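Local coordinates for protein hydrogen peroxide-inducible genes activator (Corynebacterium glutamicum, PDB 6G1B) that probably senses hydrogen peroxide through a redox-active cysteine pair and regulates transcription of peroxide-inducible genes as a LysR-family DNA-binding protein, at residues 175-180 / 269-274; 190-195 / 275-280; 197-202 / 249-254. The protein carries 1 engineered substitution. All coordinates share one frame; numbering follows the deposited sequence.

Interaction 1: residues 175-180 / 269-274; sequences FIVVTA and ATANFN
V177 and T179 pair with A271 and A269 in a buried antiparallel strand contact within the LysR-type substrate-binding domain, where the end of strand 165-180 meets strand 268-271. Two hydrogen-bonded pairs flank the non-hydrogen-bonded pair V178-T270. The amides of V177 and A271 each reach the other's carbonyl O (V177 N to A271 O, 2.9 Å), and T179 and A269 are joined in the same reciprocal way. The V177, T179, A269 and A271 side chains lie on one face, where the CB atoms of V177 and A271 are 4.1 Å apart; V178 and T270 lie on the other. With CG1 of V177 anti to its N (chi1 -177°), CG2 is left to meet the F273 ring obliquely, 3.6 Å from CE2. I176 brings CD1 to 3.7 Å from CB of T270. Beyond A271 the strands part, and a water spans the gap, donating to F175 O (3.3 Å) and accepting from F273 N (3.0 Å). Strand 252-255 lines the other edge of strand 165-180. A long central strand held on both edges by antiparallel neighbours belongs here to the mixed sheet of the periplasmic-binding-protein-like regulatory domain.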
ATOM      1  N   PHE B 175     -16.217 -10.178   5.607  1.00 31.32           N
ATOM      2  CA  PHE B 175     -15.527 -11.428   5.899  1.00 31.07           C
ATOM      3  C   PHE B 175     -15.705 -11.732   7.385  1.00 31.18           C
ATOM      4  O   PHE B 175     -16.097 -10.882   8.182  1.00 31.61           O
ATOM      5  CB  PHE B 175     -14.063 -11.360   5.513  1.00 31.22           C
ATOM      6  CG  PHE B 175     -13.831 -11.388   4.031  1.00 31.12           C
ATOM      7  CD1 PHE B 175     -13.995 -10.252   3.280  1.00 31.27           C
ATOM      8  CD2 PHE B 175     -13.467 -12.552   3.389  1.00 30.97           C
ATOM      9  CE1 PHE B 175     -13.778 -10.269   1.913  1.00 31.21           C
ATOM     10  CE2 PHE B 175     -13.263 -12.607   2.020  1.00 30.98           C
ATOM     11  CZ  PHE B 175     -13.390 -11.450   1.287  1.00 31.08           C
ATOM     12  N   ILE B 176     -15.477 -12.983   7.725  1.00 30.95           N
ATOM     13  CA  ILE B 176     -15.326 -13.414   9.099  1.00 30.98           C
ATOM     14  C   ILE B 176     -13.913 -13.970   9.213  1.00 31.07           C
ATOM     15  O   ILE B 176     -13.327 -14.372   8.229  1.00 31.08           O
ATOM     16  CB  ILE B 176     -16.404 -14.467   9.480  1.00 30.82           C
ATOM     17  CG1 ILE B 176     -16.377 -14.729  10.979  1.00 30.93           C
ATOM     18  CG2 ILE B 176     -16.241 -15.784   8.694  1.00 30.69           C
ATOM     19  CD1 ILE B 176     -17.679 -15.234  11.492  1.00 31.01           C
ATOM     20  N   VAL B 177     -13.342 -13.934  10.399  1.00 31.32           N
ATOM     21  CA  VAL B 177     -12.043 -14.515  10.617  1.00 31.62           C
ATOM     22  C   VAL B 177     -12.292 -15.952  11.047  1.00 31.55           C
ATOM     23  O   VAL B 177     -13.196 -16.242  11.833  1.00 31.30           O
ATOM     24  CB  VAL B 177     -11.247 -13.750  11.682  1.00 32.06           C
ATOM     25  CG1 VAL B 177      -9.853 -14.333  11.842  1.00 32.51           C
ATOM     26  CG2 VAL B 177     -11.164 -12.282  11.320  1.00 32.36           C
ATOM     27  N   VAL B 178     -11.493 -16.854  10.509  1.00 31.91           N
ATOM     28  CA  VAL B 178     -11.573 -18.267  10.860  1.00 32.17           C
ATOM     29  C   VAL B 178     -10.203 -18.717  11.347  1.00 32.89           C
ATOM     30  O   VAL B 178      -9.220 -18.530  10.652  1.00 33.25           O
ATOM     31  CB  VAL B 178     -12.065 -19.090   9.661  1.00 32.08           C
ATOM     32  CG1 VAL B 178     -12.115 -20.554  10.013  1.00 32.40           C
ATOM     33  CG2 VAL B 178     -13.438 -18.600   9.214  1.00 31.66           C
ATOM     34  N   THR B 179     -10.166 -19.281  12.548  1.00 33.33           N
ATOM     35  CA  THR B 179      -8.949 -19.818  13.142  1.00 34.28           C
ATOM     36  C   THR B 179      -9.132 -21.295  13.497  1.00 34.79           C
ATOM     37  O   THR B 179     -10.245 -21.830  13.464  1.00 34.34           O
ATOM     38  CB  THR B 179      -8.626 -19.110  14.478  1.00 34.40           C
ATOM     39  OG1 THR B 179      -9.575 -19.524  15.465  1.00 34.12           O
ATOM     40  CG2 THR B 179      -8.691 -17.610  14.361  1.00 34.27           C
ATOM     41  N   ALA B 180      -8.024 -21.937  13.876  1.00 35.91           N
ATOM     42  CA  ALA B 180      -8.095 -23.232  14.527  1.00 36.67           C
ATOM     43  C   ALA B 180      -8.799 -23.060  15.865  1.00 36.78           C
ATOM     44  O   ALA B 180      -8.772 -21.958  16.471  1.00 36.67           O
ATOM     45  CB  ALA B 180      -6.695 -23.796  14.745  1.00 37.63           C
ATOM     46  N   ALA B 269     -12.845 -22.303  14.674  1.00 34.98           N
ATOM     47  CA  ALA B 269     -13.526 -21.290  15.452  1.00 34.95           C
ATOM     48  C   ALA B 269     -13.556 -20.026  14.595  1.00 34.46           C
ATOM     49  O   ALA B 269     -12.842 -19.922  13.611  1.00 34.15           O
ATOM     50  CB  ALA B 269     -12.781 -21.044  16.748  1.00 35.29           C
ATOM     51  N   THR B 270     -14.383 -19.068  14.980  1.00 34.35           N
ATOM     52  CA  THR B 270     -14.465 -17.821  14.268  1.00 34.08           C
ATOM     53  C   THR B 270     -14.219 -16.645  15.206  1.00 34.35           C
ATOM     54  O   THR B 270     -14.351 -16.749  16.437  1.00 34.70           O
ATOM     55  CB  THR B 270     -15.824 -17.664  13.578  1.00 33.92           C
ATOM     56  OG1 THR B 270     -16.880 -17.722  14.554  1.00 34.15           O
ATOM     57  CG2 THR B 270     -16.008 -18.796  12.511  1.00 33.70           C
ATOM     58  N   ALA B 271     -13.830 -15.541  14.596  1.00 34.23           N
ATOM     59  CA  ALA B 271     -13.576 -14.284  15.256  1.00 34.56           C
ATOM     60  C   ALA B 271     -13.983 -13.170  14.284  1.00 34.47           C
ATOM     61  O   ALA B 271     -14.294 -13.448  13.105  1.00 34.09           O
ATOM     62  CB  ALA B 271     -12.104 -14.160  15.626  1.00 34.63           C
ATOM     63  N   ASN B 272     -14.018 -11.933  14.765  1.00 34.86           N
ATOM     64  CA  ASN B 272     -14.310 -10.777  13.930  1.00 35.03           C
ATOM     65  C   ASN B 272     -13.483  -9.588  14.323  1.00 35.77           C
ATOM     66  O   ASN B 272     -13.070  -9.456  15.485  1.00 36.03           O
ATOM     67  CB  ASN B 272     -15.795 -10.398  13.958  1.00 35.02           C
ATOM     68  CG  ASN B 272     -16.641 -11.328  13.110  1.00 34.62           C
ATOM     69  OD1 ASN B 272     -17.418 -12.113  13.662  1.00 34.59           O
ATOM     70  ND2 ASN B 272     -16.448 -11.315  11.799  1.00 34.16           N
ATOM     71  N   PHE B 273     -13.227  -8.729  13.335  1.00 36.36           N
ATOM     72  CA  PHE B 273     -12.676  -7.421  13.594  1.00 37.32           C
ATOM     73  C   PHE B 273     -13.738  -6.503  14.176  1.00 38.80           C
ATOM     74  O   PHE B 273     -14.951  -6.726  14.022  1.00 38.43           O
ATOM     75  CB  PHE B 273     -12.066  -6.770  12.352  1.00 36.96           C
ATOM     76  CG  PHE B 273     -10.931  -7.539  11.747  1.00 36.35           C
ATOM     77  CD1 PHE B 273      -9.605  -7.407  12.220  1.00 36.50           C
ATOM     78  CD2 PHE B 273     -11.171  -8.382  10.677  1.00 35.73           C
ATOM     79  CE1 PHE B 273      -8.583  -8.101  11.619  1.00 36.17           C
ATOM     80  CE2 PHE B 273     -10.151  -9.107  10.090  1.00 35.37           C
ATOM     81  CZ  PHE B 273      -8.871  -8.990  10.573  1.00 35.71           C
ATOM     82  N   ASN B 274     -13.256  -5.471  14.860  1.00 41.14           N
ATOM     83  CA  ASN B 274     -14.102  -4.508  15.527  1.00 43.96           C
ATOM     84  C   ASN B 274     -14.858  -3.648  14.520  1.00 44.58           C
ATOM     85  O   ASN B 274     -14.536  -3.629  13.334  1.00 42.84           O
ATOM     86  CB  ASN B 274     -13.244  -3.641  16.491  1.00 46.24           C
ATOM     87  CG  ASN B 274     -14.052  -3.002  17.578  1.00 48.76           C
ATOM     88  OD1 ASN B 274     -14.949  -3.625  18.153  1.00 50.25           O
ATOM     89  ND2 ASN B 274     -13.764  -1.736  17.854  1.00 52.18           N
TER
HETATM   90  O   HOH W   1     -14.518  -9.694  10.777  1.00 26.16           O

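Interaction 2: residues 190-195 / 275-280; sequences DLELSA and SDVTAN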
ATOM      1  N   ASP B 190     -13.576  -8.244  18.704  1.00 37.87           N
ATOM      2  CA  ASP B 190     -13.042  -6.883  18.762  1.00 39.02           C
ATOM      3  C   ASP B 190     -11.619  -6.747  18.216  1.00 38.47           C
ATOM      4  O   ASP B 190     -10.885  -5.872  18.647  1.00 38.65           O
ATOM      5  CB  ASP B 190     -13.098  -6.373  20.216  1.00 39.91           C
ATOM      6  CG  ASP B 190     -12.260  -7.189  21.160  1.00 40.54           C
ATOM      7  OD1 ASP B 190     -11.665  -8.205  20.755  1.00 38.84           O
ATOM      8  OD2 ASP B 190     -12.187  -6.800  22.354  1.00 43.37           O
ATOM      9  N   LEU B 191     -11.243  -7.586  17.263  1.00 37.76           N
ATOM     10  CA  LEU B 191      -9.878  -7.579  16.744  1.00 38.59           C
ATOM     11  C   LEU B 191      -9.597  -6.317  15.975  1.00 39.96           C
ATOM     12  O   LEU B 191     -10.463  -5.822  15.270  1.00 40.26           O
ATOM     13  CB  LEU B 191      -9.615  -8.789  15.825  1.00 37.73           C
ATOM     14  CG  LEU B 191      -9.718 -10.164  16.489  1.00 37.13           C
ATOM     15  CD1 LEU B 191      -9.539 -11.264  15.468  1.00 36.61           C
ATOM     16  CD2 LEU B 191      -8.651 -10.255  17.579  1.00 38.04           C
ATOM     17  N   GLU B 192      -8.374  -5.812  16.123  1.00 41.77           N
ATOM     18  CA  GLU B 192      -7.894  -4.630  15.395  1.00 43.51           C
ATOM     19  C   GLU B 192      -7.018  -5.119  14.262  1.00 41.88           C
ATOM     20  O   GLU B 192      -6.678  -6.301  14.225  1.00 40.12           O
ATOM     21  CB  GLU B 192      -7.090  -3.721  16.347  1.00 46.55           C
ATOM     22  CG  GLU B 192      -7.936  -3.036  17.432  1.00 48.73           C
ATOM     23  CD  GLU B 192      -9.137  -2.232  16.879  1.00 51.70           C
ATOM     24  OE1 GLU B 192     -10.230  -2.200  17.515  1.00 54.50           O
ATOM     25  OE2 GLU B 192      -9.019  -1.648  15.778  1.00 53.52           O
ATOM     26  N   LEU B 193      -6.626  -4.230  13.352  1.00 42.49           N
ATOM     27  CA  LEU B 193      -5.724  -4.618  12.262  1.00 42.93           C
ATOM     28  C   LEU B 193      -4.392  -5.189  12.751  1.00 44.12           C
ATOM     29  O   LEU B 193      -3.865  -6.126  12.146  1.00 45.80           O
ATOM     30  CB  LEU B 193      -5.476  -3.489  11.270  1.00 43.87           C
ATOM     31  CG  LEU B 193      -6.536  -3.276  10.196  1.00 43.81           C
ATOM     32  CD1 LEU B 193      -6.095  -2.264   9.158  1.00 44.97           C
ATOM     33  CD2 LEU B 193      -6.966  -4.565   9.514  1.00 42.74           C
ATOM     34  N   SER B 194      -3.880  -4.684  13.860  1.00 45.01           N
ATOM     35  CA  SER B 194      -2.706  -5.298  14.504  1.00 46.87           C
ATOM     36  C   SER B 194      -2.775  -6.828  14.720  1.00 45.89           C
ATOM     37  O   SER B 194      -1.734  -7.481  14.806  1.00 48.99           O
ATOM     38  CB  SER B 194      -2.447  -4.659  15.865  1.00 48.07           C
ATOM     39  OG  SER B 194      -3.489  -4.936  16.771  1.00 50.09           O
ATOM     40  N   ALA B 195      -3.979  -7.380  14.853  1.00 42.92           N
ATOM     41  CA  ALA B 195      -4.158  -8.828  14.996  1.00 41.75           C
ATOM     42  C   ALA B 195      -3.586  -9.647  13.849  1.00 41.23           C
ATOM     43  O   ALA B 195      -3.309 -10.821  14.035  1.00 39.26           O
ATOM     44  CB  ALA B 195      -5.622  -9.148  15.158  1.00 40.98           C
ATOM     45  N   SER B 275     -15.875  -2.953  15.024  1.00 47.58           N
ATOM     46  CA  SER B 275     -16.678  -1.989  14.265  1.00 50.21           C
ATOM     47  C   SER B 275     -15.867  -1.026  13.402  1.00 51.11           C
ATOM     48  O   SER B 275     -16.283  -0.706  12.283  1.00 56.01           O
ATOM     49  CB  SER B 275     -17.585  -1.165  15.191  1.00 52.84           C
ATOM     50  OG  SER B 275     -17.894  -1.788  16.442  1.00 56.05           O
ATOM     51  N   ASP B 276     -14.728  -0.561  13.908  1.00 51.12           N
ATOM     52  CA  ASP B 276     -13.946   0.445  13.191  1.00 50.97           C
ATOM     53  C   ASP B 276     -13.101  -0.128  12.051  1.00 47.44           C
ATOM     54  O   ASP B 276     -12.583   0.630  11.231  1.00 48.22           O
ATOM     55  CB  ASP B 276     -13.091   1.316  14.139  1.00 53.73           C
ATOM     56  CG  ASP B 276     -12.388   0.530  15.248  1.00 58.44           C
ATOM     57  OD1 ASP B 276     -12.054  -0.683  15.037  1.00 63.40           O
ATOM     58  OD2 ASP B 276     -12.183   1.139  16.353  1.00 59.03           O
ATOM     59  N   VAL B 277     -12.936  -1.440  11.999  1.00 43.84           N
ATOM     60  CA  VAL B 277     -12.209  -2.070  10.904  1.00 41.91           C
ATOM     61  C   VAL B 277     -13.175  -2.377   9.777  1.00 40.52           C
ATOM     62  O   VAL B 277     -14.276  -2.848  10.005  1.00 39.97           O
ATOM     63  CB  VAL B 277     -11.497  -3.347  11.376  1.00 41.66           C
ATOM     64  CG1 VAL B 277     -10.799  -4.050  10.232  1.00 40.96           C
ATOM     65  CG2 VAL B 277     -10.481  -2.993  12.461  1.00 42.66           C
ATOM     66  N   THR B 278     -12.764  -2.072   8.559  1.00 39.82           N
ATOM     67  CA  THR B 278     -13.452  -2.567   7.369  1.00 38.85           C
ATOM     68  C   THR B 278     -12.745  -3.848   6.936  1.00 37.67           C
ATOM     69  O   THR B 278     -11.521  -3.856   6.768  1.00 37.77           O
ATOM     70  CB  THR B 278     -13.460  -1.525   6.239  1.00 39.17           C
ATOM     71  OG1 THR B 278     -14.312  -0.448   6.622  1.00 39.66           O
ATOM     72  CG2 THR B 278     -14.014  -2.134   4.908  1.00 39.09           C
ATOM     73  N   ALA B 279     -13.497  -4.936   6.818  1.00 36.60           N
ATOM     74  CA  ALA B 279     -12.960  -6.172   6.237  1.00 35.57           C
ATOM     75  C   ALA B 279     -14.078  -6.777   5.411  1.00 34.72           C
ATOM     76  O   ALA B 279     -14.901  -7.570   5.908  1.00 34.51           O
ATOM     77  CB  ALA B 279     -12.469  -7.124   7.314  1.00 35.53           C
ATOM     78  N   ASN B 280     -14.144  -6.326   4.164  1.00 34.22           N
ATOM     79  CA  ASN B 280     -15.234  -6.716   3.274  1.00 33.90           C
ATOM     80  C   ASN B 280     -14.747  -6.817   1.811  1.00 33.49           C
ATOM     81  O   ASN B 280     -13.544  -6.702   1.531  1.00 33.48           O
ATOM     82  CB  ASN B 280     -16.427  -5.755   3.445  1.00 34.15           C
ATOM     83  CG  ASN B 280     -16.118  -4.337   2.971  1.00 34.50           C
ATOM     84  OD1 ASN B 280     -15.046  -4.080   2.460  1.00 34.52           O
ATOM     85  ND2 ASN B 280     -17.067  -3.430   3.112  1.00 34.72           N
TER
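E192 brings its carboxylate up to that of D276 and to CG2 of V277, while L193 packs on the other methyl of V277. From CB, the E192 chain starts with CG beside its own backbone N and opposite the carbonyl carbon (chi1 -69°), and the chain bends at chi2 (-54°), which brings the acid group to the 275-280 segment. CD comes 3.8 Å from D276 OD1. Of the two oxygens, OE2 stands 3.3 Å from D276 OD1 and OE1 3.4 Å from that same atom, so both straddle a single aspartate oxygen. The carboxylate planes are turned 68° against each other, and the side chains cross at roughly a right angle. Two acids at this range would repel if both were charged, and the closeness may raise the pKa of one of them; N274 ND2 also gives D276 OD1 a weak hydrogen bond. OE2 has an apolar neighbour as well, V277 CG2 at 3.9 Å.

The segments belong to a loop between strands 165-180 and 209-211 and to the start of strand 278-288, in the mixed sheet of the LysR-type regulatory domain. Strand 278-288 runs antiparallel to 209-211, pairing T278 with H211 and N280 with C209, one half of the C209-C218 disulfide present in this structure.

V277 spreads its two methyls between neighbours of opposite character. CG2 rests 4.0 Å from L191 O besides facing the E192 carboxylate; CG1 touches L193 CD2 at 3.9 Å, and the leucine also packs on L210 of strand 209-211. Behind the glutamate the chain tightens into a 3-10 turn, with A195 N bonded to E192 O (3.0 Å). S194 in that turn packs against S194 of the second subunit.

Interaction 3: residues 197-202 / 249-254; sequences EDLDLL and LGSTLV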
ATOM      1  N   GLU B 197      -0.652  -9.634  12.676  1.00 47.60           N
ATOM      2  CA  GLU B 197       0.678 -10.075  13.058  1.00 49.34           C
ATOM      3  C   GLU B 197       0.695 -11.411  13.799  1.00 46.57           C
ATOM      4  O   GLU B 197       1.758 -12.048  13.851  1.00 48.54           O
ATOM      5  CB  GLU B 197       1.349  -9.043  13.976  1.00 53.79           C
ATOM      6  CG  GLU B 197       1.387  -7.624  13.429  1.00 57.86           C
ATOM      7  CD  GLU B 197       2.481  -7.363  12.432  1.00 60.49           C
ATOM      8  OE1 GLU B 197       2.239  -6.495  11.550  1.00 62.85           O
ATOM      9  OE2 GLU B 197       3.581  -7.975  12.557  1.00 61.46           O
ATOM     10  N   ASP B 198      -0.423 -11.758  14.453  1.00 42.72           N
ATOM     11  CA  ASP B 198      -0.518 -12.961  15.258  0.63 42.16           C
ATOM     12  C   ASP B 198      -1.639 -13.919  14.809  1.00 40.97           C
ATOM     13  O   ASP B 198      -2.034 -14.831  15.541  1.00 40.27           O
ATOM     14  CB  ASP B 198      -0.728 -12.553  16.719  0.63 42.31           C
ATOM     15  CG  ASP B 198       0.535 -12.083  17.380  0.63 43.16           C
ATOM     16  OD1 ASP B 198       1.572 -12.746  17.235  0.63 43.20           O
ATOM     17  OD2 ASP B 198       0.464 -11.060  18.069  0.63 44.03           O
ATOM     18  N   LEU B 199      -2.130 -13.721  13.593  1.00 39.82           N
ATOM     19  CA  LEU B 199      -3.150 -14.568  13.000  1.00 38.88           C
ATOM     20  C   LEU B 199      -2.596 -15.605  12.039  1.00 38.87           C
ATOM     21  O   LEU B 199      -3.220 -16.651  11.888  1.00 37.28           O
ATOM     22  CB  LEU B 199      -4.210 -13.715  12.312  1.00 38.06           C
ATOM     23  CG  LEU B 199      -5.328 -13.176  13.197  1.00 37.37           C
ATOM     24  CD1 LEU B 199      -6.015 -12.024  12.501  1.00 36.86           C
ATOM     25  CD2 LEU B 199      -6.303 -14.319  13.532  1.00 37.16           C
ATOM     26  N   ASP B 200      -1.429 -15.344  11.436  1.00 40.46           N
ATOM     27  CA  ASP B 200      -0.902 -16.198  10.362  1.00 41.65           C
ATOM     28  C   ASP B 200      -1.879 -16.375   9.186  1.00 39.11           C
ATOM     29  O   ASP B 200      -2.234 -17.519   8.793  1.00 36.91           O
ATOM     30  CB  ASP B 200      -0.464 -17.557  10.948  1.00 45.91           C
ATOM     31  CG  ASP B 200       0.963 -17.561  11.435  1.00 52.92           C
ATOM     32  OD1 ASP B 200       1.830 -17.194  10.605  1.00 61.26           O
ATOM     33  OD2 ASP B 200       1.238 -17.986  12.602  1.00 58.91           O
ATOM     34  N   LEU B 201      -2.362 -15.245   8.684  1.00 43.05           N
ATOM     35  CA  LEU B 201      -3.417 -15.252   7.671  1.00 43.02           C
ATOM     36  C   LEU B 201      -2.912 -15.800   6.331  1.00 42.53           C
ATOM     37  O   LEU B 201      -1.851 -15.413   5.847  1.00 44.01           O
ATOM     38  CB  LEU B 201      -3.981 -13.846   7.427  1.00 42.88           C
ATOM     39  CG  LEU B 201      -5.003 -13.230   8.362  1.00 43.46           C
ATOM     40  CD1 LEU B 201      -5.533 -11.985   7.677  1.00 43.70           C
ATOM     41  CD2 LEU B 201      -6.209 -14.095   8.696  1.00 42.66           C
ATOM     42  N   LEU B 202      -3.660 -16.740   5.777  1.00 41.31           N
ATOM     43  CA  LEU B 202      -3.468 -17.206   4.429  1.00 41.21           C
ATOM     44  C   LEU B 202      -4.679 -16.663   3.672  1.00 39.40           C
ATOM     45  O   LEU B 202      -5.829 -16.971   3.969  1.00 38.53           O
ATOM     46  CB  LEU B 202      -3.482 -18.714   4.396  1.00 42.32           C
ATOM     47  CG  LEU B 202      -2.696 -19.485   5.439  1.00 44.02           C
ATOM     48  CD1 LEU B 202      -3.596 -20.513   6.153  1.00 44.35           C
ATOM     49  CD2 LEU B 202      -1.530 -20.168   4.762  1.00 45.29           C
ATOM     50  N   LEU B 249      -2.115 -24.640  10.981  1.00 37.76           N
ATOM     51  CA  LEU B 249      -1.040 -24.032  10.188  1.00 38.22           C
ATOM     52  C   LEU B 249      -1.372 -22.632   9.684  1.00 38.15           C
ATOM     53  O   LEU B 249      -0.751 -22.160   8.735  1.00 39.00           O
ATOM     54  CB  LEU B 249      -0.723 -24.931   8.981  1.00 38.46           C
ATOM     55  CG  LEU B 249      -0.289 -26.353   9.350  1.00 39.59           C
ATOM     56  CD1 LEU B 249      -0.192 -27.176   8.084  1.00 40.16           C
ATOM     57  CD2 LEU B 249       1.021 -26.358  10.131  1.00 40.10           C
ATOM     58  N   GLY B 250      -2.365 -21.969  10.276  1.00 37.81           N
ATOM     59  CA  GLY B 250      -2.717 -20.596   9.893  1.00 37.22           C
ATOM     60  C   GLY B 250      -4.179 -20.309  10.178  1.00 36.72           C
ATOM     61  O   GLY B 250      -4.904 -21.139  10.726  1.00 37.01           O
ATOM     62  N   SER B 251      -4.584 -19.103   9.840  1.00 36.13           N
ATOM     63  CA  SER B 251      -5.954 -18.623   9.979  1.00 35.66           C
ATOM     64  C   SER B 251      -6.346 -18.070   8.611  1.00 34.99           C
ATOM     65  O   SER B 251      -5.516 -17.966   7.741  1.00 34.84           O
ATOM     66  CB  SER B 251      -6.004 -17.528  11.032  1.00 36.08           C
ATOM     67  OG  SER B 251      -5.450 -17.980  12.265  1.00 36.55           O
ATOM     68  N   THR B 252      -7.607 -17.734   8.420  1.00 34.57           N
ATOM     69  CA  THR B 252      -8.010 -17.124   7.158  1.00 34.22           C
ATOM     70  C   THR B 252      -9.211 -16.210   7.283  1.00 34.28           C
ATOM     71  O   THR B 252      -9.779 -16.059   8.371  1.00 34.79           O
ATOM     72  CB  THR B 252      -8.260 -18.201   6.060  1.00 33.73           C
ATOM     73  OG1 THR B 252      -8.270 -17.605   4.758  1.00 33.60           O
ATOM     74  CG2 THR B 252      -9.574 -18.943   6.308  1.00 33.61           C
ATOM     75  N   LEU B 253      -9.566 -15.597   6.153  1.00 33.96           N
ATOM     76  CA  LEU B 253     -10.768 -14.793   6.016  1.00 33.96           C
ATOM     77  C   LEU B 253     -11.725 -15.527   5.098  1.00 33.39           C
ATOM     78  O   LEU B 253     -11.317 -15.974   4.027  1.00 33.21           O
ATOM     79  CB  LEU B 253     -10.457 -13.426   5.407  1.00 34.31           C
ATOM     80  CG  LEU B 253      -9.462 -12.577   6.155  1.00 34.92           C
ATOM     81  CD1 LEU B 253      -9.264 -11.220   5.478  1.00 35.49           C
ATOM     82  CD2 LEU B 253      -9.879 -12.424   7.614  1.00 35.30           C
ATOM     83  N   VAL B 254     -12.997 -15.602   5.505  1.00 33.19           N
ATOM     84  CA  VAL B 254     -14.028 -16.291   4.733  1.00 32.75           C
ATOM     85  C   VAL B 254     -15.185 -15.315   4.528  1.00 32.81           C
ATOM     86  O   VAL B 254     -15.593 -14.669   5.493  1.00 33.18           O
ATOM     87  CB  VAL B 254     -14.537 -17.540   5.489  1.00 32.72           C
ATOM     88  CG1 VAL B 254     -15.689 -18.189   4.746  1.00 32.54           C
ATOM     89  CG2 VAL B 254     -13.404 -18.540   5.702  1.00 32.60           C
TER
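The hydroxyls of S251 and T252 close on two carbonyls of the 197-202 segment, one from within the carbonyl plane and the other end-on. S251 OG donates to L199 O (2.6 Å) in the plane of that carbonyl, at a C=O...OG angle of 148°. T252 OG1 sits anti to its backbone N (chi1 -163°), which carries it to L202 O at 2.6 Å, almost in line with the C=O bond (177°). Between these two, the backbones form a single bridge: S251 N donates to D200 O and L202 N to S251 O (3.0 Å each). Four hydrogen bonds join the two segments, although their touching parts run nearly perpendicular.

The leucines fill in on both flanks. L202 turns CD1 over G250, 3.8 Å from its CA; having no side chain, G250 also lets D200 O come within 3.3 Å of that CA. L201 bends CD2 along the T252 backbone, 3.8 Å from CA, and meets L253 CD2 at 4.2 Å. L199 lays CD2 against the S251 side chain and also packs on V177 of strand 165-180. Two hydroxyl and two backbone bonds thus join the loop before strand 209-211 to the run that leads through strand 252-255, whose T252 rests on V241 and M242 of helix 238-246, in the alpha/beta regulatory domain of a LysR-type protein.

How the interactions relate
Strand 165-180 joins the three contacts: interaction 1 uses one of its edges, and its other edge probably bonds to the strand of interaction 3 through I176 N to V254 O (2.8 Å) and V178 N to T252 O (2.9 Å). The centres of interactions 1 and 3 lie about 9 Å apart. Segment 275-280 of interaction 2, centred about 10 Å from interaction 1, follows 269-274 directly in the chain; N274 N probably bonds L191 O at 2.8 Å, and F175 N probably bonds A279 O at 2.9 Å. Interactions 2 and 3, with centres about 14 Å apart, adjoin in sequence without other touch. I168 and P169 of the hydrogen peroxide pocket lie on the same strand, outside the contacts.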